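Local coordinates for protein triacylglycerol lipase (Clostridium botulinum, PDB 5AH1) that hydrolyses ester bonds, as a zinc-binding triacylglycerol lipase of the alpha/beta-hydrolase fold that also cleaves synthetic polyesters, at residues Q107-A112 against N435-Y440. Sequence-based numbering, arbitrary orientation.
Sequences QEKLNA and NVKDWY
Leu110 and Lys109 of the short helix 106-112 pack against Tyr440 and Lys437 in the first turn of the C-terminal helix 437-448, a small helix-to-helix contact, apolar on its inner side and polar at the other, partly exposed end. Leu110 carries the inner half: its methyl CD2 lies 3.6 Å from Tyr440 O and 4.5 Å from Tyr440 CB, so it rests more on the backbone carbonyl than on the side chain. With CG anti to the carbonyl carbon (chi1 -77°), the leucine bends its end toward the partner helix, where Met441 and Ala444, further along helix 437-448, also touch it. Tyr440 starts toward helix 106-112, but its ring leads away, one face over Trp439 CE3, and its hydroxyl is hydrogen-bonded to Ile429 O. In the alpha/beta-hydrolase fold of this lipase, helix 106-112 belongs to the beta-alpha-beta crossover from strand 80-83 to its parallel neighbour, the edge strand 117-120; the contact thus joins an early crossover to the last helix of the chain. The two lysines run alongside each other, Lys109 CG 4.4 Å from Lys437 CD, flanked by helix 49-54 through Glu49 and Asn53. Lys109 NZ and Lys437 NZ stay 4.6 Å apart. One water accepts a hydrogen bond from each, which probably softens the repulsion between like charges.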
loop_
_atom_site.group_PDB
_atom_site.type_symbol
_atom_site.label_atom_id
_atom_site.label_comp_id
_atom_site.label_asym_id
_atom_site.label_seq_id
_atom_site.Cartn_x
_atom_site.Cartn_y
_atom_site.Cartn_z
ATOM N N GLN A 107 5.755 14.644 -2.684
ATOM C CA GLN A 107 5.012 15.514 -1.776
ATOM C C GLN A 107 5.369 16.987 -2.033
ATOM O O GLN A 107 4.491 17.858 -2.139
ATOM C CB GLN A 107 5.293 15.169 -0.318
ATOM C CG GLN A 107 4.618 16.117 0.669
ATOM C CD GLN A 107 5.048 15.898 2.096
ATOM O OE1 GLN A 107 4.718 14.882 2.705
ATOM N NE2 GLN A 107 5.818 16.837 2.634
ATOM N N GLU A 108 6.663 17.267 -2.125
ATOM C CA GLU A 108 7.122 18.638 -2.325
ATOM C C GLU A 108 6.646 19.174 -3.675
ATOM O O GLU A 108 6.185 20.311 -3.769
ATOM C CB GLU A 108 8.651 18.711 -2.214
ATOM C CG GLU A 108 9.217 20.134 -2.057
ATOM C CD GLU A 108 9.355 20.894 -3.374
ATOM O OE1 GLU A 108 9.566 20.254 -4.428
ATOM O OE2 GLU A 108 9.267 22.144 -3.348
ATOM N N LYS A 109 6.746 18.349 -4.714
ATOM C CA LYS A 109 6.340 18.763 -6.056
ATOM C C LYS A 109 4.852 19.061 -6.111
ATOM O O LYS A 109 4.419 20.026 -6.749
ATOM C CB LYS A 109 6.706 17.686 -7.080
ATOM C CG LYS A 109 8.194 17.428 -7.219
ATOM C CD LYS A 109 8.971 18.678 -7.575
ATOM C CE LYS A 109 10.451 18.365 -7.749
ATOM N NZ LYS A 109 11.242 19.572 -8.120
ATOM N N LEU A 110 4.063 18.240 -5.440
ATOM C CA LEU A 110 2.630 18.451 -5.385
ATOM C C LEU A 110 2.300 19.755 -4.669
ATOM O O LEU A 110 1.562 20.583 -5.185
ATOM C CB LEU A 110 1.967 17.263 -4.689
ATOM C CG LEU A 110 1.849 16.020 -5.566
ATOM C CD1 LEU A 110 1.659 14.746 -4.732
ATOM C CD2 LEU A 110 0.701 16.208 -6.552
ATOM N N ASN A 111 2.868 19.961 -3.491
ATOM C CA ASN A 111 2.626 21.206 -2.774
ATOM C C ASN A 111 3.077 22.424 -3.566
ATOM O O ASN A 111 2.395 23.452 -3.579
ATOM C CB ASN A 111 3.284 21.181 -1.399
ATOM C CG ASN A 111 2.515 20.323 -0.414
ATOM O OD1 ASN A 111 1.397 20.648 -0.045
ATOM N ND2 ASN A 111 3.104 19.226 0.010
ATOM N N ALA A 112 4.208 22.314 -4.252
ATOM C CA ALA A 112 4.740 23.451 -5.009
ATOM C C ALA A 112 3.827 23.845 -6.173
ATOM O O ALA A 112 3.817 25.005 -6.606
ATOM C CB ALA A 112 6.140 23.134 -5.514
ATOM N N ASN A 435 10.004 8.377 -13.970
ATOM C CA ASN A 435 9.657 9.784 -13.960
ATOM C C ASN A 435 8.145 9.884 -13.899
ATOM O O ASN A 435 7.468 9.674 -14.908
ATOM C CB ASN A 435 10.212 10.420 -15.235
ATOM C CG ASN A 435 9.918 11.902 -15.344
ATOM O OD1 ASN A 435 9.325 12.511 -14.453
ATOM N ND2 ASN A 435 10.352 12.497 -16.448
ATOM N N VAL A 436 7.614 10.154 -12.706
ATOM C CA VAL A 436 6.172 10.078 -12.458
ATOM C C VAL A 436 5.547 11.356 -11.888
ATOM O O VAL A 436 4.340 11.389 -11.638
ATOM C CB VAL A 436 5.836 8.893 -11.516
ATOM C CG1 VAL A 436 6.233 7.573 -12.165
ATOM C CG2 VAL A 436 6.488 9.045 -10.138
ATOM N N LYS A 437 6.335 12.417 -11.707
ATOM C CA LYS A 437 5.823 13.573 -10.969
ATOM C C LYS A 437 4.644 14.230 -11.692
ATOM O O LYS A 437 3.658 14.623 -11.065
ATOM C CB LYS A 437 6.934 14.577 -10.645
ATOM C CG LYS A 437 7.557 15.258 -11.843
ATOM C CD LYS A 437 8.759 16.088 -11.419
ATOM C CE LYS A 437 9.419 16.764 -12.609
ATOM N NZ LYS A 437 10.642 17.527 -12.221
ATOM N N ASP A 438 4.718 14.330 -13.011
ATOM C CA ASP A 438 3.626 14.948 -13.763
ATOM C C ASP A 438 2.338 14.135 -13.673
ATOM O O ASP A 438 1.247 14.686 -13.601
ATOM C CB ASP A 438 4.039 15.163 -15.218
ATOM C CG ASP A 438 5.117 16.219 -15.353
ATOM O OD1 ASP A 438 4.923 17.324 -14.805
ATOM O OD2 ASP A 438 6.159 15.937 -15.984
ATOM N N TRP A 439 2.471 12.815 -13.648
ATOM C CA TRP A 439 1.319 11.939 -13.484
ATOM C C TRP A 439 0.607 12.253 -12.170
ATOM O O TRP A 439 -0.626 12.421 -12.137
ATOM C CB TRP A 439 1.764 10.481 -13.544
ATOM C CG TRP A 439 0.646 9.450 -13.582
ATOM C CD1 TRP A 439 0.190 8.788 -14.677
ATOM C CD2 TRP A 439 -0.095 8.924 -12.462
ATOM N NE1 TRP A 439 -0.807 7.910 -14.329
ATOM C CE2 TRP A 439 -1.002 7.974 -12.975
ATOM C CE3 TRP A 439 -0.085 9.168 -11.086
ATOM C CZ2 TRP A 439 -1.903 7.285 -12.164
ATOM C CZ3 TRP A 439 -0.974 8.481 -10.284
ATOM C CH2 TRP A 439 -1.873 7.549 -10.823
ATOM N N TYR A 440 1.376 12.351 -11.088
ATOM C CA TYR A 440 0.787 12.653 -9.793
ATOM C C TYR A 440 0.179 14.055 -9.722
ATOM O O TYR A 440 -0.879 14.239 -9.120
ATOM C CB TYR A 440 1.803 12.441 -8.668
ATOM C CG TYR A 440 1.974 10.986 -8.331
ATOM C CD1 TYR A 440 2.902 10.199 -8.992
ATOM C CD2 TYR A 440 1.161 10.387 -7.380
ATOM C CE1 TYR A 440 3.032 8.860 -8.699
ATOM C CE2 TYR A 440 1.290 9.046 -7.074
ATOM C CZ TYR A 440 2.220 8.294 -7.747
ATOM O OH TYR A 440 2.331 6.957 -7.440
HETATM O O HOH W 1 9.996 19.811 -10.900
#